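Local coordinates for protein SsfS6 (Streptomyces sp. SF2575, PDB 4FZR) that belongs to the erythromycin biosynthesis protein CIII-like family and has the GT-B fold, in which two Rossmann-like domains face each other, at residues P95-I100 and E158-A163; P228-T233 and C301-H306; E266-V271 and G285-G290. All coordinates share one frame; numbering follows the deposited sequence.

Overall arrangement
Contact 1 packs two helices of the N-terminal domain, whereas contacts 2 and 3 join strands of the parallel sheet in the C-terminal domain. Contact 2 is buried near the middle of that sheet; contact 3 reaches its outermost strand, 286-289, and is partly buried, as is contact 1. Strands 229-231 and 266-269 are neighbours, so contacts 2 and 3 touch through backbone pairing, with centres about 9 Å apart. Contact 1 stands apart, its nearest atoms about 17 Å from those of contact 2 and its centre about 37 Å from that of contact 3. Its chemistry is side-chain packing, while backbone hydrogen bonds dominate the other two.

Contact 1 of 3, residues P95-I100 and E158-A163; sequences PLLEHI and ELIKSA
Leu97 meets Leu159 and Ile160 at the middle of this helix-helix contact. Its CD2 methyl rests on Leu159 CB at 3.9 Å, the two side chains crossing at about a right angle, and its CG lies 4.1 Å from Ile160 CG1. The same CG1 also sits 3.7 Å from the carbonyl O of Leu97, so the isoleucine touches backbone as well as side chain. To one side, the CG2 methyl of Ile100 meets the CG2 methyl of Ile160 at 4.0 Å. In each isoleucine CG1 lies anti to the carbonyl carbon (chi1 -74° in Ile100 and -64° in Ile160), which leaves CG2 anti to the backbone N, where the two branch methyls meet. Toward the other margin, Ala163 comes against the backbone of Glu98, with Ala163 CB 3.5 Å from Glu98 O. The small methyl allows that approach, and the short-segment axes pass within 7.5 Å at a crossing angle of -46°. The extended side chain of Glu98 crosses Leu159 at a slant, its CG and its carboxylate atom OE2 both lying against Leu159 CD1, 3.7 Å away.

Further out, Ile160 also packs on Tyr104 of the long helix 93-122 and on Tyr132 in a loop, while Leu159 touches Lys94. On the far flanks, His99 NE2 is hydrogen-bonded to Thr87 OG1, and Lys161 NZ forms a salt bridge with Glu149 OE2, tying helix 158-167 to the strand 147-150 of the N-terminal sheet. With no directional bond between the two segments, their relative position must rest on the fit of largely aliphatic surfaces, while His99 and Lys161, which point away from the contact, find their polar partners elsewhere.

Contact 2 of 3, residues P228-T233 and C301-H306; sequences PRLCLT and CDVVVH
The first and fourth strands of the C-terminal Rossmann-like sheet run side by side here, in parallel, their short axes 4.6 Å apart and twisted by -24°. Cys231 is bonded through both its backbone N and its O: the N donates to Val303 O at 2.9 Å, and the O receives Val305 N at 2.8 Å, almost straight on. Just before strand 303-306 the register slips by one residue, Asp302 being extra on that side. Arg229 O therefore accepts two donors, Asp302 N at 2.9 Å, tilted from the carbonyl plane, and Val303 N at 3.2 Å, in that plane. The Asp302 side chain also bonds back, OD2 accepting Arg229 N at 3.0 Å on the anti side of the carboxylate in a nearly straight bond (174°), while OD1 forms a salt bridge with Arg225 NH2.

Strand order 3-2-1-4-5-6 places this pair at the switch point of the sheet, where the chain changes the direction in which it adds strands. Apolar side chains fill both faces. On one, both methyls of Leu230 lie against Val305 CG2, CD1 and CD2 each 3.8 Å from it, and CD1 also touches Val303 CB; Cys362 of helix 358-367 packs on Leu230 and Val305. Leu232 lies alongside Val305, pointing the same way, and packs on helix 253-259. On the opposite face Cys231 and Val304 are neighbours, and Val304 touches Cys316 of helix 310-318; His306 meets Thr312 and Thr313 of the same helix, and its NE2 is hydrogen-bonded to Gln323 OE1.

Contact 3 of 3, residues E266-V271 and G285-G290; sequences EVVVAV and GVLAAG
Backbone bonds make the parallel pairing between 266-271 and 285-290. Val267 is held through both its backbone N and its O: Val267 N donates to Gly285 O at 2.9 Å, and Leu287 N to Val267 O at 2.6 Å. Farther on the pairing thins, for Val269 N reaches Ala288 O only by a weak bond of 3.5 Å, and that of Val271 N to Gly290 O is weak too. One residue more is spent on the 285-290 side between these bonds, a beta bulge at Leu287, whose helical backbone angles (phi -90°, psi -34°) turn its side chain toward the partner strand.

Apolar contacts follow. Val268 CG1 touches Ala288 CB and Leu287 CB, each at 4.0 Å, while on the other face Val267 CB and Val286 CB face one another at 4.2 Å.

Among polar side chains, the extended Glu266 brings OE2 within van der Waals range of Leu287, 3.3 Å from CB, while OE1 makes a long, weak ion pair with Arg229.

Trp220 of helix 219-222 covers Val268, Leu287 and Ala288; on the opposite face, the side of Val267 and Val269, helix 253-259 packs on Val269, and strand 229-231 flanks 266-269, leaving 286-289 outermost within the chain.

Contact 1 of 3, residues P95-I100 and E158-A163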
loop_
_atom_site.group_PDB
_atom_site.type_symbol
_atom_site.label_atom_id
_atom_site.label_comp_id
_atom_site.label_asym_id
_atom_site.label_seq_id
_atom_site.Cartn_x
_atom_site.Cartn_y
_atom_site.Cartn_z
ATOM N N PRO A 95 -26.266 -28.270 3.542
ATOM C CA PRO A 95 -26.481 -28.091 2.103
ATOM C C PRO A 95 -26.380 -26.623 1.695
ATOM O O PRO A 95 -26.205 -26.322 0.515
ATOM C CB PRO A 95 -27.903 -28.613 1.896
ATOM C CG PRO A 95 -28.571 -28.387 3.204
ATOM C CD PRO A 95 -27.513 -28.612 4.248
ATOM N N LEU A 96 -26.490 -25.725 2.672
ATOM C CA LEU A 96 -26.316 -24.296 2.434
ATOM C C LEU A 96 -24.844 -23.990 2.187
ATOM O O LEU A 96 -24.504 -23.137 1.368
ATOM C CB LEU A 96 -26.816 -23.492 3.635
ATOM C CG LEU A 96 -26.705 -21.971 3.542
ATOM C CD1 LEU A 96 -27.385 -21.469 2.291
ATOM C CD2 LEU A 96 -27.323 -21.327 4.771
ATOM N N LEU A 97 -23.977 -24.688 2.913
ATOM C CA LEU A 97 -22.537 -24.556 2.728
ATOM C C LEU A 97 -22.122 -24.998 1.328
ATOM O O LEU A 97 -21.281 -24.364 0.694
ATOM C CB LEU A 97 -21.786 -25.386 3.773
ATOM C CG LEU A 97 -21.178 -24.617 4.947
ATOM C CD1 LEU A 97 -22.177 -23.630 5.533
ATOM C CD2 LEU A 97 -20.686 -25.588 6.015
ATOM N N GLU A 98 -22.710 -26.091 0.854
ATOM C CA GLU A 98 -22.407 -26.601 -0.477
ATOM C C GLU A 98 -22.957 -25.654 -1.537
ATOM O O GLU A 98 -22.338 -25.442 -2.579
ATOM C CB GLU A 98 -22.987 -28.006 -0.653
ATOM C CG GLU A 98 -22.334 -29.050 0.250
ATOM C CD GLU A 98 -23.116 -30.352 0.332
ATOM O OE1 GLU A 98 -24.359 -30.320 0.202
ATOM O OE2 GLU A 98 -22.482 -31.411 0.531
ATOM N N HIS A 99 -24.126 -25.086 -1.262
ATOM C CA HIS A 99 -24.732 -24.102 -2.148
ATOM C C HIS A 99 -23.770 -22.934 -2.367
ATOM O O HIS A 99 -23.490 -22.544 -3.501
ATOM C CB HIS A 99 -26.045 -23.605 -1.542
ATOM C CG HIS A 99 -26.732 -22.558 -2.357
ATOM N ND1 HIS A 99 -26.878 -21.255 -1.923
ATOM C CD2 HIS A 99 -27.324 -22.614 -3.572
ATOM C CE1 HIS A 99 -27.524 -20.559 -2.838
ATOM N NE2 HIS A 99 -27.807 -21.359 -3.852
ATOM N N ILE A 100 -23.266 -22.388 -1.264
ATOM C CA ILE A 100 -22.271 -21.323 -1.302
ATOM C C ILE A 100 -21.039 -21.740 -2.098
ATOM O O ILE A 100 -20.550 -20.989 -2.942
ATOM C CB ILE A 100 -21.828 -20.941 0.122
ATOM C CG1 ILE A 100 -22.930 -20.143 0.822
ATOM C CG2 ILE A 100 -20.535 -20.134 0.086
ATOM C CD1 ILE A 100 -22.655 -19.866 2.285
ATOM N N GLU A 158 -14.489 -26.682 5.138
ATOM C CA GLU A 158 -13.960 -27.450 4.017
ATOM C C GLU A 158 -15.091 -27.802 3.053
ATOM O O GLU A 158 -14.851 -28.137 1.894
ATOM C CB GLU A 158 -13.274 -28.726 4.512
ATOM C CG GLU A 158 -14.239 -29.800 5.002
ATOM C CD GLU A 158 -13.531 -31.001 5.604
ATOM O OE1 GLU A 158 -12.359 -31.249 5.248
ATOM O OE2 GLU A 158 -14.150 -31.697 6.437
ATOM N N LEU A 159 -16.325 -27.722 3.544
ATOM C CA LEU A 159 -17.504 -28.015 2.733
ATOM C C LEU A 159 -17.668 -27.024 1.586
ATOM O O LEU A 159 -18.083 -27.396 0.487
ATOM C CB LEU A 159 -18.761 -28.007 3.603
ATOM C CG LEU A 159 -19.281 -29.384 4.017
ATOM C CD1 LEU A 159 -19.835 -30.122 2.807
ATOM C CD2 LEU A 159 -18.187 -30.198 4.700
ATOM N N ILE A 160 -17.345 -25.761 1.847
ATOM C CA ILE A 160 -17.440 -24.727 0.827
ATOM C C ILE A 160 -16.411 -24.982 -0.269
ATOM O O ILE A 160 -16.743 -25.016 -1.453
ATOM C CB ILE A 160 -17.221 -23.320 1.423
ATOM C CG1 ILE A 160 -18.330 -22.994 2.428
ATOM C CG2 ILE A 160 -17.177 -22.271 0.314
ATOM C CD1 ILE A 160 -18.242 -21.604 3.033
ATOM N N LYS A 161 -15.162 -25.176 0.139
ATOM C CA LYS A 161 -14.080 -25.434 -0.800
ATOM C C LYS A 161 -14.345 -26.687 -1.630
ATOM O O LYS A 161 -14.226 -26.659 -2.854
ATOM C CB LYS A 161 -12.755 -25.567 -0.044
ATOM C CG LYS A 161 -11.532 -25.726 -0.931
ATOM C CD LYS A 161 -10.284 -25.224 -0.217
ATOM C CE LYS A 161 -9.175 -26.262 -0.199
ATOM N NZ LYS A 161 -8.269 -26.067 0.967
ATOM N N SER A 162 -14.710 -27.779 -0.967
ATOM C CA SER A 162 -14.925 -29.048 -1.654
ATOM C C SER A 162 -16.125 -28.987 -2.594
ATOM O O SER A 162 -16.103 -29.576 -3.675
ATOM C CB SER A 162 -15.108 -30.186 -0.646
ATOM O OG SER A 162 -16.225 -29.962 0.200
ATOM N N ALA A 163 -17.172 -28.280 -2.182
ATOM C CA ALA A 163 -18.343 -28.117 -3.029
ATOM C C ALA A 163 -17.960 -27.296 -4.258
ATOM O O ALA A 163 -18.506 -27.493 -5.343
ATOM C CB ALA A 163 -19.469 -27.449 -2.263
#

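Contact 2 of 3, residues P228-T233 and C301-H306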
loop_
_atom_site.group_PDB
_atom_site.type_symbol
_atom_site.label_atom_id
_atom_site.label_comp_id
_atom_site.label_asym_id
_atom_site.label_seq_id
_atom_site.Cartn_x
_atom_site.Cartn_y
_atom_site.Cartn_z
ATOM N N PRO A 228 -16.680 5.061 28.327
ATOM C CA PRO A 228 -16.718 3.873 27.465
ATOM C C PRO A 228 -17.165 4.202 26.045
ATOM O O PRO A 228 -18.207 4.834 25.866
ATOM C CB PRO A 228 -17.754 2.981 28.152
ATOM C CG PRO A 228 -17.677 3.359 29.583
ATOM C CD PRO A 228 -17.362 4.828 29.613
ATOM N N ARG A 229 -16.385 3.782 25.053
ATOM C CA ARG A 229 -16.692 4.091 23.663
ATOM C C ARG A 229 -17.064 2.841 22.877
ATOM O O ARG A 229 -16.444 1.788 23.033
ATOM C CB ARG A 229 -15.504 4.783 22.999
ATOM C CG ARG A 229 -15.811 5.320 21.608
ATOM C CD ARG A 229 -14.801 6.354 21.162
ATOM N NE ARG A 229 -14.480 7.306 22.220
ATOM C CZ ARG A 229 -13.531 8.234 22.123
ATOM N NH1 ARG A 229 -12.803 8.335 21.017
ATOM N NH2 ARG A 229 -13.308 9.060 23.137
ATOM N N LEU A 230 -18.080 2.965 22.030
ATOM C CA LEU A 230 -18.547 1.840 21.233
ATOM C C LEU A 230 -18.616 2.209 19.758
ATOM O O LEU A 230 -19.062 3.299 19.398
ATOM C CB LEU A 230 -19.920 1.373 21.730
ATOM C CG LEU A 230 -20.553 0.148 21.062
ATOM C CD1 LEU A 230 -21.502 -0.544 22.040
ATOM C CD2 LEU A 230 -21.292 0.540 19.785
ATOM N N CYS A 231 -18.168 1.290 18.909
ATOM C CA CYS A 231 -18.167 1.514 17.471
ATOM C C CYS A 231 -19.148 0.552 16.803
ATOM O O CYS A 231 -19.217 -0.621 17.169
ATOM C CB CYS A 231 -16.754 1.342 16.908
ATOM S SG CYS A 231 -16.688 1.279 15.110
ATOM N N LEU A 232 -19.900 1.043 15.821
ATOM C CA LEU A 232 -21.044 0.296 15.296
ATOM C C LEU A 232 -20.832 -0.352 13.914
ATOM O O LEU A 232 -21.296 -1.464 13.674
ATOM C CB LEU A 232 -22.284 1.195 15.268
ATOM C CG LEU A 232 -23.615 0.504 14.962
ATOM C CD1 LEU A 232 -23.702 -0.873 15.621
ATOM C CD2 LEU A 232 -24.760 1.390 15.418
ATOM N N THR A 233 -20.149 0.339 13.010
ATOM C CA THR A 233 -19.915 -0.184 11.656
ATOM C C THR A 233 -21.096 -0.979 11.096
ATOM O O THR A 233 -21.094 -2.213 11.118
ATOM C CB THR A 233 -18.682 -1.098 11.603
ATOM O OG1 THR A 233 -18.733 -2.037 12.683
ATOM C CG2 THR A 233 -17.415 -0.282 11.699
ATOM N N CYS A 301 -11.531 2.747 21.367
ATOM C CA CYS A 301 -12.820 2.284 21.881
ATOM C C CYS A 301 -12.753 0.947 22.621
ATOM O O CYS A 301 -11.746 0.243 22.575
ATOM C CB CYS A 301 -13.854 2.217 20.751
ATOM S SG CYS A 301 -13.353 1.218 19.339
ATOM N N ASP A 302 -13.850 0.612 23.294
ATOM C CA ASP A 302 -13.883 -0.517 24.217
ATOM C C ASP A 302 -14.879 -1.600 23.801
ATOM O O ASP A 302 -14.863 -2.700 24.351
ATOM C CB ASP A 302 -14.230 -0.013 25.619
ATOM C CG ASP A 302 -13.432 1.219 26.007
ATOM O OD1 ASP A 302 -12.362 1.064 26.632
ATOM O OD2 ASP A 302 -13.873 2.341 25.681
ATOM N N VAL A 303 -15.750 -1.288 22.847
ATOM C CA VAL A 303 -16.695 -2.272 22.329
ATOM C C VAL A 303 -16.949 -2.024 20.849
ATOM O O VAL A 303 -17.046 -0.876 20.415
ATOM C CB VAL A 303 -18.058 -2.210 23.057
ATOM C CG1 VAL A 303 -18.866 -3.467 22.770
ATOM C CG2 VAL A 303 -17.869 -2.034 24.554
ATOM N N VAL A 304 -17.057 -3.096 20.072
ATOM C CA VAL A 304 -17.482 -2.970 18.685
ATOM C C VAL A 304 -18.689 -3.870 18.428
ATOM O O VAL A 304 -18.679 -5.053 18.762
ATOM C CB VAL A 304 -16.349 -3.310 17.683
ATOM C CG1 VAL A 304 -16.834 -3.109 16.252
ATOM C CG2 VAL A 304 -15.117 -2.450 17.943
ATOM N N VAL A 305 -19.733 -3.288 17.850
ATOM C CA VAL A 305 -20.910 -4.040 17.436
ATOM C C VAL A 305 -20.911 -4.087 15.915
ATOM O O VAL A 305 -20.763 -3.052 15.282
ATOM C CB VAL A 305 -22.191 -3.354 17.931
ATOM C CG1 VAL A 305 -23.418 -4.143 17.493
ATOM C CG2 VAL A 305 -22.148 -3.193 19.447
ATOM N N HIS A 306 -21.056 -5.268 15.318
ATOM C CA HIS A 306 -20.936 -5.359 13.864
ATOM C C HIS A 306 -21.612 -6.572 13.236
ATOM O O HIS A 306 -22.160 -7.433 13.916
ATOM C CB HIS A 306 -19.460 -5.303 13.446
ATOM C CG HIS A 306 -18.635 -6.440 13.971
ATOM N ND1 HIS A 306 -18.304 -7.535 13.209
ATOM C CD2 HIS A 306 -18.075 -6.638 15.189
ATOM C CE1 HIS A 306 -17.572 -8.368 13.935
ATOM N NE2 HIS A 306 -17.424 -7.848 15.137
#

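Contact 3 of 3, residues E266-V271 and G285-G290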
loop_
_atom_site.group_PDB
_atom_site.type_symbol
_atom_site.label_atom_id
_atom_site.label_comp_id
_atom_site.label_asym_id
_atom_site.label_seq_id
_atom_site.Cartn_x
_atom_site.Cartn_y
_atom_site.Cartn_z
ATOM N N GLU A 266 -20.515 6.199 24.601
ATOM C CA GLU A 266 -20.405 7.216 23.566
ATOM C C GLU A 266 -20.175 6.486 22.246
ATOM O O GLU A 266 -19.215 5.728 22.109
ATOM C CB GLU A 266 -19.254 8.178 23.853
ATOM C CG GLU A 266 -19.052 9.215 22.758
ATOM C CD GLU A 266 -17.727 9.946 22.870
ATOM O OE1 GLU A 266 -16.789 9.400 23.490
ATOM O OE2 GLU A 266 -17.627 11.071 22.336
ATOM N N VAL A 267 -21.057 6.710 21.278
ATOM C CA VAL A 267 -21.069 5.904 20.061
ATOM C C VAL A 267 -20.468 6.613 18.853
ATOM O O VAL A 267 -20.812 7.753 18.557
ATOM C CB VAL A 267 -22.509 5.472 19.705
ATOM C CG1 VAL A 267 -22.561 4.838 18.319
ATOM C CG2 VAL A 267 -23.045 4.514 20.756
ATOM N N VAL A 268 -19.568 5.927 18.157
ATOM C CA VAL A 268 -19.116 6.378 16.848
ATOM C C VAL A 268 -19.581 5.354 15.819
ATOM O O VAL A 268 -19.555 4.150 16.076
ATOM C CB VAL A 268 -17.580 6.552 16.779
ATOM C CG1 VAL A 268 -17.107 7.544 17.835
ATOM C CG2 VAL A 268 -16.877 5.219 16.946
ATOM N N VAL A 269 -20.029 5.831 14.665
ATOM C CA VAL A 269 -20.578 4.944 13.649
ATOM C C VAL A 269 -19.733 4.997 12.378
ATOM O O VAL A 269 -19.846 5.930 11.582
ATOM C CB VAL A 269 -22.038 5.311 13.325
ATOM C CG1 VAL A 269 -22.647 4.279 12.394
ATOM C CG2 VAL A 269 -22.856 5.434 14.614
ATOM N N ALA A 270 -18.886 3.988 12.199
ATOM C CA ALA A 270 -17.988 3.933 11.052
ATOM C C ALA A 270 -18.660 3.261 9.861
ATOM O O ALA A 270 -18.576 2.045 9.694
ATOM C CB ALA A 270 -16.707 3.200 11.420
ATOM N N VAL A 271 -19.326 4.063 9.035
ATOM C CA VAL A 271 -19.972 3.562 7.830
ATOM C C VAL A 271 -19.814 4.564 6.693
ATOM O O VAL A 271 -19.213 5.624 6.867
ATOM C CB VAL A 271 -21.472 3.299 8.060
ATOM C CG1 VAL A 271 -21.663 2.163 9.054
ATOM C CG2 VAL A 271 -22.174 4.563 8.538
ATOM N N GLY A 285 -25.989 10.771 21.786
ATOM C CA GLY A 285 -24.863 10.032 22.331
ATOM C C GLY A 285 -23.818 9.593 21.325
ATOM O O GLY A 285 -22.821 8.977 21.697
ATOM N N VAL A 286 -24.032 9.905 20.052
ATOM C CA VAL A 286 -23.084 9.502 19.021
ATOM C C VAL A 286 -22.143 10.665 18.704
ATOM O O VAL A 286 -22.581 11.802 18.531
ATOM C CB VAL A 286 -23.790 8.995 17.735
ATOM C CG1 VAL A 286 -25.213 8.534 18.044
ATOM C CG2 VAL A 286 -23.796 10.064 16.651
ATOM N N LEU A 287 -20.845 10.379 18.651
ATOM C CA LEU A 287 -19.838 11.419 18.475
ATOM C C LEU A 287 -19.506 11.693 17.011
ATOM O O LEU A 287 -19.227 12.833 16.641
ATOM C CB LEU A 287 -18.555 11.040 19.219
ATOM C CG LEU A 287 -17.427 12.069 19.117
ATOM C CD1 LEU A 287 -17.743 13.300 19.965
ATOM C CD2 LEU A 287 -16.083 11.458 19.497
ATOM N N ALA A 288 -19.547 10.657 16.177
ATOM C CA ALA A 288 -18.997 10.764 14.829
ATOM C C ALA A 288 -19.871 10.107 13.764
ATOM O O ALA A 288 -20.630 9.178 14.045
ATOM C CB ALA A 288 -17.600 10.174 14.798
ATOM N N ALA A 289 -19.740 10.594 12.532
ATOM C CA ALA A 289 -20.570 10.135 11.429
ATOM C C ALA A 289 -19.784 10.075 10.126
ATOM O O ALA A 289 -19.479 11.107 9.529
ATOM C CB ALA A 289 -21.771 11.053 11.268
ATOM N N GLY A 290 -19.466 8.862 9.687
ATOM C CA GLY A 290 -18.786 8.674 8.419
ATOM C C GLY A 290 -17.799 7.526 8.431
ATOM O O GLY A 290 -17.529 6.932 9.474
#